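Local coordinates for laminin subunit ALPHA-1 (Mus musculus, PDB 2JD4), which is a chain of the basement membrane protein laminin-111, whose LG4-5 domain pair binds magnesium ions and probably attaches laminin to cell surfaces, at residues A19-F24 and P166-E171; Q48-T53 and G103-V108; V257-N262 and H295-T300; A270-R275 and D302-R307. The protein carries 4 engineered substitutions. One frame throughout, in Å; residues are numbered along the deposited sequence.

Contact 1 (A19-F24 and P166-E171); sequences AGAHQF and PACIGE
F24 and I169 pack against each other where the short strand 22-23 runs antiparallel to strand 167-174. The two side chains cross at about a right angle, with ring atom CE1 of F24 3.8 Å from CD1 of I169. F24 carries CG beside its own backbone N (chi1 -61°), which brings the CD1-CE1 side of the ring beside I169, with the carbonyl oxygen of A167 at the ring's edge, near its plane. That same oxygen takes an almost straight bond (172°) from F24 N, 2.8 Å from A167 O. Two residues along, H22 and I169 form a hydrogen-bonded pair, H22 N lying 3.0 Å from I169 O and I169 N 2.8 Å from H22 O. C168, the third well-covered residue, faces the other side of the sheet opposite Q23 in a non-hydrogen-bonded pair. Q23 bends at chi2 (79°), bringing NE2 to 3.3 Å from CB of C168, while C168 SG touches A21 CB at 3.6 Å and forms the disulfide to C193. Strand 167-174 is bonded along its second edge to strand 44-53, through C168 with R52 and G170 with S50, while H22 and F24 reach across the LG sandwich to L32 of strand 31-35.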
loop_
_atom_site.group_PDB
_atom_site.type_symbol
_atom_site.label_atom_id
_atom_site.label_comp_id
_atom_site.label_asym_id
_atom_site.label_seq_id
_atom_site.Cartn_x
_atom_site.Cartn_y
_atom_site.Cartn_z
ATOM N N ALA A 19 -2.783 16.323 -13.246
ATOM C CA ALA A 19 -3.044 15.994 -14.642
ATOM C C ALA A 19 -1.868 15.236 -15.258
ATOM O O ALA A 19 -0.711 15.543 -14.989
ATOM C CB ALA A 19 -3.310 17.272 -15.438
ATOM N N GLY A 20 -2.172 14.236 -16.078
ATOM C CA GLY A 20 -1.122 13.481 -16.740
ATOM C C GLY A 20 -0.197 12.711 -15.813
ATOM O O GLY A 20 1.016 12.640 -16.045
ATOM N N ALA A 21 -0.760 12.149 -14.752
ATOM C CA ALA A 21 0.031 11.366 -13.813
ATOM C C ALA A 21 -0.804 10.160 -13.418
ATOM O O ALA A 21 -2.039 10.218 -13.460
ATOM C CB ALA A 21 0.380 12.194 -12.585
ATOM N N HIS A 22 -0.141 9.073 -13.035
ATOM C CA HIS A 22 -0.863 7.869 -12.642
ATOM C C HIS A 22 -0.395 7.325 -11.290
ATOM O O HIS A 22 0.799 7.334 -10.984
ATOM C CB HIS A 22 -0.687 6.791 -13.724
ATOM C CG HIS A 22 -1.207 7.198 -15.070
ATOM N ND1 HIS A 22 -2.511 6.985 -15.462
ATOM C CD2 HIS A 22 -0.602 7.821 -16.108
ATOM C CE1 HIS A 22 -2.686 7.457 -16.683
ATOM N NE2 HIS A 22 -1.542 7.971 -17.098
ATOM N N GLN A 23 -1.346 6.849 -10.490
ATOM C CA GLN A 23 -1.033 6.276 -9.187
ATOM C C GLN A 23 -1.060 4.756 -9.326
ATOM O O GLN A 23 -2.038 4.197 -9.812
ATOM C CB GLN A 23 -2.071 6.690 -8.135
ATOM C CG GLN A 23 -1.806 6.103 -6.740
ATOM C CD GLN A 23 -0.717 6.843 -5.980
ATOM O OE1 GLN A 23 -0.241 6.373 -4.947
ATOM N NE2 GLN A 23 -0.326 8.013 -6.484
ATOM N N PHE A 24 0.011 4.097 -8.899
ATOM C CA PHE A 24 0.087 2.644 -8.963
ATOM C C PHE A 24 0.087 2.071 -7.543
ATOM O O PHE A 24 -0.022 2.810 -6.564
ATOM C CB PHE A 24 1.349 2.207 -9.720
ATOM C CG PHE A 24 1.399 2.693 -11.141
ATOM C CD1 PHE A 24 1.939 3.940 -11.444
ATOM C CD2 PHE A 24 0.878 1.915 -12.176
ATOM C CE1 PHE A 24 1.961 4.412 -12.764
ATOM C CE2 PHE A 24 0.893 2.372 -13.492
ATOM C CZ PHE A 24 1.437 3.626 -13.786
ATOM N N PRO A 166 3.743 1.393 -4.924
ATOM C CA PRO A 166 2.706 2.321 -4.456
ATOM C C PRO A 166 3.253 3.729 -4.643
ATOM O O PRO A 166 3.855 4.291 -3.729
ATOM C CB PRO A 166 2.559 1.972 -2.967
ATOM C CG PRO A 166 3.121 0.578 -2.863
ATOM C CD PRO A 166 4.302 0.641 -3.787
ATOM N N ALA A 167 3.066 4.290 -5.834
ATOM C CA ALA A 167 3.578 5.625 -6.113
ATOM C C ALA A 167 2.887 6.265 -7.305
ATOM O O ALA A 167 2.224 5.587 -8.090
ATOM C CB ALA A 167 5.088 5.556 -6.386
ATOM N N CYS A 168 3.072 7.575 -7.429
ATOM C CA CYS A 168 2.528 8.347 -8.535
ATOM C C CYS A 168 3.672 8.533 -9.518
ATOM O O CYS A 168 4.786 8.875 -9.124
ATOM C CB CYS A 168 2.052 9.718 -8.056
ATOM S SG CYS A 168 1.331 10.717 -9.400
ATOM N N ILE A 169 3.403 8.302 -10.795
ATOM C CA ILE A 169 4.432 8.462 -11.810
ATOM C C ILE A 169 3.952 9.439 -12.878
ATOM O O ILE A 169 2.836 9.330 -13.374
ATOM C CB ILE A 169 4.781 7.116 -12.474
ATOM C CG1 ILE A 169 5.300 6.133 -11.423
ATOM C CG2 ILE A 169 5.859 7.326 -13.532
ATOM C CD1 ILE A 169 5.642 4.754 -11.988
ATOM N N GLY A 170 4.798 10.406 -13.207
ATOM C CA GLY A 170 4.438 11.382 -14.211
ATOM C C GLY A 170 4.820 10.890 -15.592
ATOM O O GLY A 170 4.638 9.715 -15.920
ATOM N N GLU A 171 5.377 11.787 -16.396
ATOM C CA GLU A 171 5.777 11.445 -17.750
ATOM C C GLU A 171 7.045 10.582 -17.751
ATOM O O GLU A 171 7.846 10.636 -16.822
ATOM C CB GLU A 171 6.024 12.727 -18.560
ATOM C CG GLU A 171 4.825 13.682 -18.650
ATOM C CD GLU A 171 3.570 13.021 -19.189
ATOM O OE1 GLU A 171 3.687 12.112 -20.038
ATOM O OE2 GLU A 171 2.458 13.417 -18.774
#

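Contact 2 (Q48-T53 and G103-V108); sequences QLSIRT and GKWHTV
R52 lays its aliphatic stem on the indole of W105: CB sits 3.7 Å from the centroid of the six-membered ring of W105, 11° off the ring normal, a CH-pi contact over the middle of the face. With CG turned away from the backbone N (chi1 177°) and further bends at chi2 and chi3, the arginine then slants along the indole, its guanidinium plane 48° from the ring plane and NE 3.7 Å from NE1 of W105. R52 NH2 bonds Y194 O, which helps to hold the charged end beside the indole. S50 touches the indole as well, OG lying 3.8 Å from CZ3 of W105. On the other face L49, I51 and V108 make an apolar cluster, with the imidazole of H106 at its end. L49 and V108 stand side by side, pointing the same way, with L49 CD1 4.1 Å from V108 CB; I51 CG2 meets V108 CG2, and L49 and I51 both pack on I60 of strand 58-64. Antiparallel backbone bonds join L49 to V108 and I51 to H106. At the G103 end G103 N bonds T53 O, 3.0 Å away, and a water accepts from T53 N and donates to K104 O, bridging the segments. R52 thus meets W105 mainly through its stem, while H106 bonds D122 through ND1 and D102 through NE2, a setting that would favour a protonated ring.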
loop_
_atom_site.group_PDB
_atom_site.type_symbol
_atom_site.label_atom_id
_atom_site.label_comp_id
_atom_site.label_asym_id
_atom_site.label_seq_id
_atom_site.Cartn_x
_atom_site.Cartn_y
_atom_site.Cartn_z
ATOM N N GLN A 48 13.950 8.089 -18.447
ATOM C CA GLN A 48 13.844 9.213 -17.533
ATOM C C GLN A 48 12.379 9.331 -17.129
ATOM O O GLN A 48 11.489 9.271 -17.977
ATOM C CB GLN A 48 14.313 10.503 -18.210
ATOM C CG GLN A 48 14.505 11.663 -17.257
ATOM C CD GLN A 48 15.020 12.908 -17.958
ATOM O OE1 GLN A 48 15.976 12.845 -18.736
ATOM N NE2 GLN A 48 14.392 14.049 -17.684
ATOM N N LEU A 49 12.137 9.491 -15.831
ATOM C CA LEU A 49 10.773 9.603 -15.317
ATOM C C LEU A 49 10.771 10.373 -14.006
ATOM O O LEU A 49 11.820 10.629 -13.437
ATOM C CB LEU A 49 10.177 8.204 -15.114
ATOM C CG LEU A 49 10.903 7.218 -14.193
ATOM C CD1 LEU A 49 10.500 7.474 -12.743
ATOM C CD2 LEU A 49 10.553 5.796 -14.588
ATOM N N SER A 50 9.589 10.767 -13.541
ATOM C CA SER A 50 9.472 11.487 -12.273
ATOM C C SER A 50 8.618 10.610 -11.366
ATOM O O SER A 50 7.641 10.013 -11.817
ATOM C CB SER A 50 8.810 12.856 -12.477
ATOM O OG SER A 50 7.501 12.720 -13.008
ATOM N N ILE A 51 8.988 10.525 -10.094
ATOM C CA ILE A 51 8.260 9.679 -9.167
ATOM C C ILE A 51 8.077 10.320 -7.798
ATOM O O ILE A 51 8.891 11.131 -7.361
ATOM C CB ILE A 51 8.986 8.319 -9.029
ATOM C CG1 ILE A 51 8.131 7.327 -8.237
ATOM C CG2 ILE A 51 10.341 8.529 -8.371
ATOM C CD1 ILE A 51 8.623 5.890 -8.351
ATOM N N ARG A 52 6.981 9.962 -7.140
ATOM C CA ARG A 52 6.647 10.473 -5.813
ATOM C C ARG A 52 6.076 9.294 -5.024
ATOM O O ARG A 52 5.098 8.677 -5.453
ATOM C CB ARG A 52 5.601 11.578 -5.924
ATOM C CG ARG A 52 5.151 12.116 -4.593
ATOM C CD ARG A 52 3.641 12.088 -4.527
ATOM N NE ARG A 52 3.066 13.378 -4.833
ATOM C CZ ARG A 52 1.772 13.588 -5.032
ATOM N NH1 ARG A 52 0.908 12.581 -4.967
ATOM N NH2 ARG A 52 1.349 14.812 -5.288
ATOM N N THR A 53 6.658 9.003 -3.865
ATOM C CA THR A 53 6.213 7.849 -3.081
ATOM C C THR A 53 6.601 7.856 -1.595
ATOM O O THR A 53 7.510 8.568 -1.176
ATOM C CB THR A 53 6.788 6.564 -3.713
ATOM O OG1 THR A 53 6.341 5.415 -2.989
ATOM C CG2 THR A 53 8.318 6.613 -3.693
ATOM N N GLY A 103 7.897 11.298 -0.093
ATOM C CA GLY A 103 6.658 11.905 -0.556
ATOM C C GLY A 103 6.821 13.142 -1.422
ATOM O O GLY A 103 5.847 13.839 -1.706
ATOM N N LYS A 104 8.049 13.433 -1.833
ATOM C CA LYS A 104 8.299 14.587 -2.689
ATOM C C LYS A 104 8.690 14.086 -4.076
ATOM O O LYS A 104 9.212 12.979 -4.220
ATOM C CB LYS A 104 9.414 15.455 -2.102
ATOM C CG LYS A 104 9.043 16.123 -0.779
ATOM C CD LYS A 104 10.219 16.899 -0.210
ATOM C CE LYS A 104 9.817 17.702 1.019
ATOM N NZ LYS A 104 9.355 16.834 2.134
ATOM N N TRP A 105 8.429 14.895 -5.097
ATOM C CA TRP A 105 8.756 14.509 -6.468
ATOM C C TRP A 105 10.257 14.419 -6.726
ATOM O O TRP A 105 11.025 15.290 -6.317
ATOM C CB TRP A 105 8.142 15.494 -7.465
ATOM C CG TRP A 105 6.659 15.352 -7.624
ATOM C CD1 TRP A 105 5.684 16.121 -7.041
ATOM C CD2 TRP A 105 5.978 14.364 -8.403
ATOM N NE1 TRP A 105 4.437 15.666 -7.417
ATOM C CE2 TRP A 105 4.590 14.589 -8.252
ATOM C CE3 TRP A 105 6.407 13.305 -9.216
ATOM C CZ2 TRP A 105 3.630 13.794 -8.885
ATOM C CZ3 TRP A 105 5.453 12.515 -9.844
ATOM C CH2 TRP A 105 4.076 12.766 -9.675
ATOM N N HIS A 106 10.662 13.358 -7.414
ATOM C CA HIS A 106 12.064 13.144 -7.761
ATOM C C HIS A 106 12.166 12.804 -9.244
ATOM O O HIS A 106 11.240 12.233 -9.822
ATOM C CB HIS A 106 12.644 11.975 -6.961
ATOM C CG HIS A 106 12.618 12.177 -5.479
ATOM N ND1 HIS A 106 13.413 13.104 -4.840
ATOM C CD2 HIS A 106 11.894 11.568 -4.510
ATOM C CE1 HIS A 106 13.179 13.057 -3.539
ATOM N NE2 HIS A 106 12.261 12.134 -3.314
ATOM N N THR A 107 13.283 13.162 -9.862
ATOM C CA THR A 107 13.502 12.831 -11.262
ATOM C C THR A 107 14.490 11.670 -11.233
ATOM O O THR A 107 15.467 11.701 -10.487
ATOM C CB THR A 107 14.108 14.011 -12.042
ATOM O OG1 THR A 107 15.376 14.356 -11.475
ATOM C CG2 THR A 107 13.182 15.215 -11.976
ATOM N N VAL A 108 14.222 10.640 -12.025
ATOM C CA VAL A 108 15.082 9.462 -12.057
ATOM C C VAL A 108 15.504 9.118 -13.475
ATOM O O VAL A 108 14.721 9.237 -14.411
ATOM C CB VAL A 108 14.355 8.244 -11.449
ATOM C CG1 VAL A 108 15.200 6.983 -11.630
ATOM C CG2 VAL A 108 14.077 8.498 -9.961
HETATM O O HOH W 1 8.844 10.544 -3.171
#

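Contact 3 (V257-N262 and H295-T300); sequences VLFHVN and HRIVLT
I297 and V261 meet inside the beta-sandwich of an LG domain, the jelly-roll-like fold shared with concanavalin, where strands of facing sheets press their side chains together. The segments 257-262 and 296-300 run nearly antiparallel (162°), their axes 8.1 Å apart at closest, a spacing filled by side chains rather than backbone bonds. From its CA, I297 sends CB toward strand 256-262, and there the chain forks. The branch CG2, on the far side of CB from the backbone N, drops against the ring of F259, 3.3 Å from CD2 of F259 and 3.4 Å from its CE2, coming at the ring obliquely. The other branch, CG1, lies beside the backbone N (chi1 -73°) and passes CG2 of V261 at 4.1 Å. At the tip, CD1 runs tip to tip into the V261 side chain; its 3.2 Å to V261 CB is tighter than ordinary van der Waals contact, and CD1 also touches both valine methyls. F259 is walled in further by L250 of its own sheet and A290 of the opposing one, while I268 packs on I297. The side chain of V261 lies about 10 Å from a bound magnesium ion, so this packing lies in the core some way from the metal and takes no part in its coordination. At the far end L299 takes over: its CD2 leans on V257 CG1 at 3.9 Å and comes within 3.5 Å of V257 O.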
loop_
_atom_site.group_PDB
_atom_site.type_symbol
_atom_site.label_atom_id
_atom_site.label_comp_id
_atom_site.label_asym_id
_atom_site.label_seq_id
_atom_site.Cartn_x
_atom_site.Cartn_y
_atom_site.Cartn_z
ATOM N N VAL A 257 -13.457 4.625 21.054
ATOM C CA VAL A 257 -12.887 3.440 20.433
ATOM C C VAL A 257 -13.240 2.225 21.289
ATOM O O VAL A 257 -13.039 2.235 22.509
ATOM C CB VAL A 257 -11.353 3.555 20.304
ATOM C CG1 VAL A 257 -10.775 2.271 19.725
ATOM C CG2 VAL A 257 -10.997 4.730 19.404
ATOM N N LEU A 258 -13.777 1.191 20.643
ATOM C CA LEU A 258 -14.166 -0.035 21.329
ATOM C C LEU A 258 -13.400 -1.235 20.783
ATOM O O LEU A 258 -13.228 -1.382 19.567
ATOM C CB LEU A 258 -15.664 -0.290 21.156
ATOM C CG LEU A 258 -16.623 0.864 21.447
ATOM C CD1 LEU A 258 -18.062 0.404 21.222
ATOM C CD2 LEU A 258 -16.429 1.350 22.877
ATOM N N PHE A 259 -12.945 -2.084 21.699
ATOM C CA PHE A 259 -12.207 -3.296 21.369
ATOM C C PHE A 259 -12.995 -4.452 21.991
ATOM O O PHE A 259 -12.974 -4.631 23.208
ATOM C CB PHE A 259 -10.794 -3.207 21.960
ATOM C CG PHE A 259 -9.951 -4.441 21.761
ATOM C CD1 PHE A 259 -10.056 -5.206 20.606
ATOM C CD2 PHE A 259 -9.000 -4.797 22.711
ATOM C CE1 PHE A 259 -9.227 -6.305 20.399
ATOM C CE2 PHE A 259 -8.160 -5.894 22.516
ATOM C CZ PHE A 259 -8.273 -6.650 21.358
ATOM N N HIS A 260 -13.710 -5.205 21.154
ATOM C CA HIS A 260 -14.519 -6.335 21.617
ATOM C C HIS A 260 -13.814 -7.654 21.371
ATOM O O HIS A 260 -13.126 -7.827 20.369
ATOM C CB HIS A 260 -15.856 -6.398 20.877
ATOM C CG HIS A 260 -16.621 -5.113 20.872
ATOM N ND1 HIS A 260 -17.187 -4.577 22.008
ATOM C CD2 HIS A 260 -16.930 -4.267 19.860
ATOM C CE1 HIS A 260 -17.811 -3.455 21.697
ATOM N NE2 HIS A 260 -17.669 -3.244 20.399
ATOM N N VAL A 261 -14.014 -8.600 22.278
ATOM C CA VAL A 261 -13.419 -9.917 22.140
ATOM C C VAL A 261 -14.390 -10.957 22.688
ATOM O O VAL A 261 -15.044 -10.724 23.704
ATOM C CB VAL A 261 -12.088 -10.006 22.918
ATOM C CG1 VAL A 261 -11.634 -11.452 23.026
ATOM C CG2 VAL A 261 -11.021 -9.178 22.212
ATOM N N ASN A 262 -14.504 -12.090 22.001
ATOM C CA ASN A 262 -15.384 -13.163 22.460
ATOM C C ASN A 262 -14.689 -14.502 22.263
ATOM O O ASN A 262 -14.463 -14.935 21.132
ATOM C CB ASN A 262 -16.710 -13.163 21.697
ATOM C CG ASN A 262 -17.748 -14.062 22.347
ATOM O OD1 ASN A 262 -17.449 -15.196 22.717
ATOM N ND2 ASN A 262 -18.974 -13.560 22.488
ATOM N N HIS A 295 -6.021 -14.174 29.646
ATOM C CA HIS A 295 -7.225 -13.651 30.284
ATOM C C HIS A 295 -7.118 -12.138 30.401
ATOM O O HIS A 295 -7.462 -11.562 31.433
ATOM C CB HIS A 295 -7.402 -14.268 31.681
ATOM C CG HIS A 295 -8.699 -13.911 32.350
ATOM N ND1 HIS A 295 -8.985 -14.260 33.654
ATOM C CD2 HIS A 295 -9.789 -13.246 31.893
ATOM C CE1 HIS A 295 -10.192 -13.824 33.971
ATOM N NE2 HIS A 295 -10.701 -13.206 32.921
ATOM N N ARG A 296 -6.640 -11.490 29.342
ATOM C CA ARG A 296 -6.493 -10.041 29.369
ATOM C C ARG A 296 -6.706 -9.356 28.023
ATOM O O ARG A 296 -6.305 -9.868 26.976
ATOM C CB ARG A 296 -5.115 -9.663 29.916
ATOM C CG ARG A 296 -4.877 -8.165 29.992
ATOM C CD ARG A 296 -3.559 -7.849 30.669
ATOM N NE ARG A 296 -3.496 -8.426 32.008
ATOM C CZ ARG A 296 -2.515 -8.203 32.874
ATOM N NH1 ARG A 296 -1.504 -7.408 32.547
ATOM N NH2 ARG A 296 -2.543 -8.775 34.071
ATOM N N ILE A 297 -7.336 -8.186 28.079
ATOM C CA ILE A 297 -7.625 -7.372 26.902
ATOM C C ILE A 297 -7.218 -5.928 27.201
ATOM O O ILE A 297 -7.759 -5.298 28.111
ATOM C CB ILE A 297 -9.132 -7.428 26.562
ATOM C CG1 ILE A 297 -9.473 -8.796 25.967
ATOM C CG2 ILE A 297 -9.505 -6.316 25.607
ATOM C CD1 ILE A 297 -10.953 -9.015 25.759
ATOM N N VAL A 298 -6.267 -5.407 26.430
ATOM C CA VAL A 298 -5.786 -4.046 26.639
ATOM C C VAL A 298 -5.894 -3.167 25.390
ATOM O O VAL A 298 -5.392 -3.522 24.323
ATOM C CB VAL A 298 -4.304 -4.051 27.099
ATOM C CG1 VAL A 298 -3.830 -2.629 27.341
ATOM C CG2 VAL A 298 -4.146 -4.892 28.368
ATOM N N LEU A 299 -6.548 -2.019 25.548
ATOM C CA LEU A 299 -6.722 -1.044 24.471
ATOM C C LEU A 299 -5.965 0.229 24.843
ATOM O O LEU A 299 -6.163 0.790 25.923
ATOM C CB LEU A 299 -8.206 -0.708 24.268
ATOM C CG LEU A 299 -8.473 0.441 23.283
ATOM C CD1 LEU A 299 -7.872 0.106 21.925
ATOM C CD2 LEU A 299 -9.969 0.699 23.166
ATOM N N THR A 300 -5.094 0.683 23.949
ATOM C CA THR A 300 -4.311 1.883 24.200
ATOM C C THR A 300 -4.442 2.864 23.036
ATOM O O THR A 300 -4.134 2.525 21.889
ATOM C CB THR A 300 -2.828 1.525 24.391
ATOM O OG1 THR A 300 -2.708 0.515 25.401
ATOM C CG2 THR A 300 -2.033 2.752 24.812
#

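Contact 4 (A270-R275 and D302-R307); sequences ATYQPR and DGNSVR
Strand segments 270-272 and 304-307 run roughly antiparallel (152°), yet their axes come no closer than 6.2 Å, so they face each other across side chains instead of pairing. Y272 has the largest share of the buried surface, followed by V306. A chi1 of 172° points CG of Y272 away from its own N and swings the ring over to N304, where CE1 of Y272 lies 3.6 Å from CB of N304. The asparagine amide is turned almost parallel to the phenol, their planes 10° apart, and OH of Y272 is 3.3 Å from ND2 of N304. A clear bond for that amide is the one from ND2 to V301 O, which holds its rotation. V306 fills the next position: CG1 lies 3.5 Å from the carbonyl oxygen of T271, and CG2 sits at the edge of the Y272 ring, near its plane. Beyond it, CB of A270 rests 3.9 Å from V306 O. L299 of strand 296-301, part of contact 3, packs on both A270 and Y272. No clear polar bond joins the two segments, and the amide of N304 is tied within its own hairpin, so the contact rests on van der Waals packing at the surface.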
loop_
_atom_site.group_PDB
_atom_site.type_symbol
_atom_site.label_atom_id
_atom_site.label_comp_id
_atom_site.label_asym_id
_atom_site.label_seq_id
_atom_site.Cartn_x
_atom_site.Cartn_y
_atom_site.Cartn_z
ATOM N N ALA A 270 -13.413 -3.431 25.965
ATOM C CA ALA A 270 -12.555 -2.387 26.520
ATOM C C ALA A 270 -12.952 -1.104 25.788
ATOM O O ALA A 270 -12.902 -1.047 24.558
ATOM C CB ALA A 270 -11.094 -2.708 26.261
ATOM N N THR A 271 -13.335 -0.075 26.536
ATOM C CA THR A 271 -13.781 1.180 25.937
ATOM C C THR A 271 -12.911 2.393 26.264
ATOM O O THR A 271 -12.617 2.660 27.432
ATOM C CB THR A 271 -15.233 1.489 26.371
ATOM O OG1 THR A 271 -16.106 0.461 25.888
ATOM C CG2 THR A 271 -15.687 2.828 25.834
ATOM N N TYR A 272 -12.512 3.128 25.226
ATOM C CA TYR A 272 -11.697 4.330 25.394
ATOM C C TYR A 272 -12.481 5.582 25.012
ATOM O O TYR A 272 -12.869 5.751 23.856
ATOM C CB TYR A 272 -10.433 4.276 24.529
ATOM C CG TYR A 272 -9.669 5.589 24.528
ATOM C CD1 TYR A 272 -9.045 6.055 25.686
ATOM C CD2 TYR A 272 -9.613 6.386 23.383
ATOM C CE1 TYR A 272 -8.385 7.285 25.710
ATOM C CE2 TYR A 272 -8.955 7.620 23.395
ATOM C CZ TYR A 272 -8.344 8.061 24.562
ATOM O OH TYR A 272 -7.690 9.273 24.582
ATOM N N GLN A 273 -12.710 6.461 25.982
ATOM C CA GLN A 273 -13.429 7.699 25.712
ATOM C C GLN A 273 -12.545 8.897 26.027
ATOM O O GLN A 273 -12.112 9.078 27.164
ATOM C CB GLN A 273 -14.712 7.774 26.540
ATOM C CG GLN A 273 -15.475 9.076 26.352
ATOM C CD GLN A 273 -16.891 9.000 26.873
ATOM O OE1 GLN A 273 -17.120 8.697 28.044
ATOM N NE2 GLN A 273 -17.856 9.276 26.003
ATOM N N PRO A 274 -12.258 9.731 25.016
ATOM C CA PRO A 274 -11.419 10.922 25.188
ATOM C C PRO A 274 -12.134 12.046 25.939
ATOM O O PRO A 274 -13.363 12.064 26.017
ATOM C CB PRO A 274 -11.082 11.307 23.751
ATOM C CG PRO A 274 -12.338 10.935 23.019
ATOM C CD PRO A 274 -12.665 9.574 23.606
ATOM N N ARG A 275 -11.356 12.981 26.479
ATOM C CA ARG A 275 -11.900 14.114 27.228
ATOM C C ARG A 275 -12.942 14.872 26.412
ATOM O O ARG A 275 -13.994 15.250 26.927
ATOM C CB ARG A 275 -10.781 15.082 27.623
ATOM C CG ARG A 275 -9.547 14.428 28.224
ATOM C CD ARG A 275 -8.590 15.486 28.764
ATOM N NE ARG A 275 -7.228 14.984 28.923
ATOM C CZ ARG A 275 -6.422 14.676 27.911
ATOM N NH1 ARG A 275 -6.841 14.819 26.658
ATOM N NH2 ARG A 275 -5.195 14.230 28.147
ATOM N N ASP A 302 -3.366 6.747 21.847
ATOM C CA ASP A 302 -2.499 7.885 22.114
ATOM C C ASP A 302 -1.801 7.742 23.468
ATOM O O ASP A 302 -1.611 8.723 24.189
ATOM C CB ASP A 302 -3.290 9.199 22.069
ATOM C CG ASP A 302 -3.816 9.518 20.679
ATOM O OD1 ASP A 302 -3.150 9.131 19.690
ATOM O OD2 ASP A 302 -4.883 10.164 20.573
ATOM N N GLY A 303 -1.425 6.514 23.812
ATOM C CA GLY A 303 -0.738 6.276 25.071
ATOM C C GLY A 303 -1.630 5.990 26.269
ATOM O O GLY A 303 -1.142 5.556 27.312
ATOM N N ASN A 304 -2.931 6.229 26.126
ATOM C CA ASN A 304 -3.889 5.992 27.205
ATOM C C ASN A 304 -4.408 4.556 27.149
ATOM O O ASN A 304 -5.011 4.143 26.157
ATOM C CB ASN A 304 -5.051 6.976 27.079
ATOM C CG ASN A 304 -4.584 8.418 27.019
ATOM O OD1 ASN A 304 -4.168 8.992 28.027
ATOM N ND2 ASN A 304 -4.635 9.007 25.829
ATOM N N SER A 305 -4.178 3.800 28.221
ATOM C CA SER A 305 -4.607 2.406 28.280
ATOM C C SER A 305 -5.879 2.162 29.081
ATOM O O SER A 305 -6.184 2.881 30.030
ATOM C CB SER A 305 -3.488 1.530 28.858
ATOM O OG SER A 305 -2.379 1.453 27.980
ATOM N N VAL A 306 -6.614 1.129 28.676
ATOM C CA VAL A 306 -7.856 0.716 29.326
ATOM C C VAL A 306 -7.953 -0.792 29.122
ATOM O O VAL A 306 -7.866 -1.274 27.993
ATOM C CB VAL A 306 -9.086 1.386 28.686
ATOM C CG1 VAL A 306 -10.345 0.912 29.380
ATOM C CG2 VAL A 306 -8.971 2.895 28.786
ATOM N N ARG A 307 -8.129 -1.540 30.205
ATOM C CA ARG A 307 -8.197 -2.989 30.082
ATOM C C ARG A 307 -9.355 -3.660 30.806
ATOM O O ARG A 307 -10.082 -3.033 31.576
ATOM C CB ARG A 307 -6.879 -3.604 30.555
ATOM C CG ARG A 307 -6.561 -3.368 32.020
ATOM C CD ARG A 307 -5.062 -3.452 32.250
ATOM N NE ARG A 307 -4.369 -2.344 31.595
ATOM C CZ ARG A 307 -3.053 -2.279 31.413
ATOM N NH1 ARG A 307 -2.271 -3.265 31.833
ATOM N NH2 ARG A 307 -2.518 -1.223 30.817
#

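Contacts 1 and 2 belong to LG4, contacts 3 and 4 to LG5, with centres about 40 Å apart between the pairs. Contacts 1 and 2 share one sheet: strand 44-53 lies between strands 167-174 and 106-113, so backbone hydrogen bonds dominate both, and P166 O meets T53 OG1 where they join. Contact 1 is largely buried; contact 2 is partly exposed and adds charged and aromatic groups. Contacts 3 and 4 instead face sheet to sheet. Contact 3 is buried and carried by apolar side chains, while contact 4, one strand further out on each side, is a surface contact with the hydroxyl of Y272 and the amide of N304 close together; L299 O bonded to V306 N ties the two.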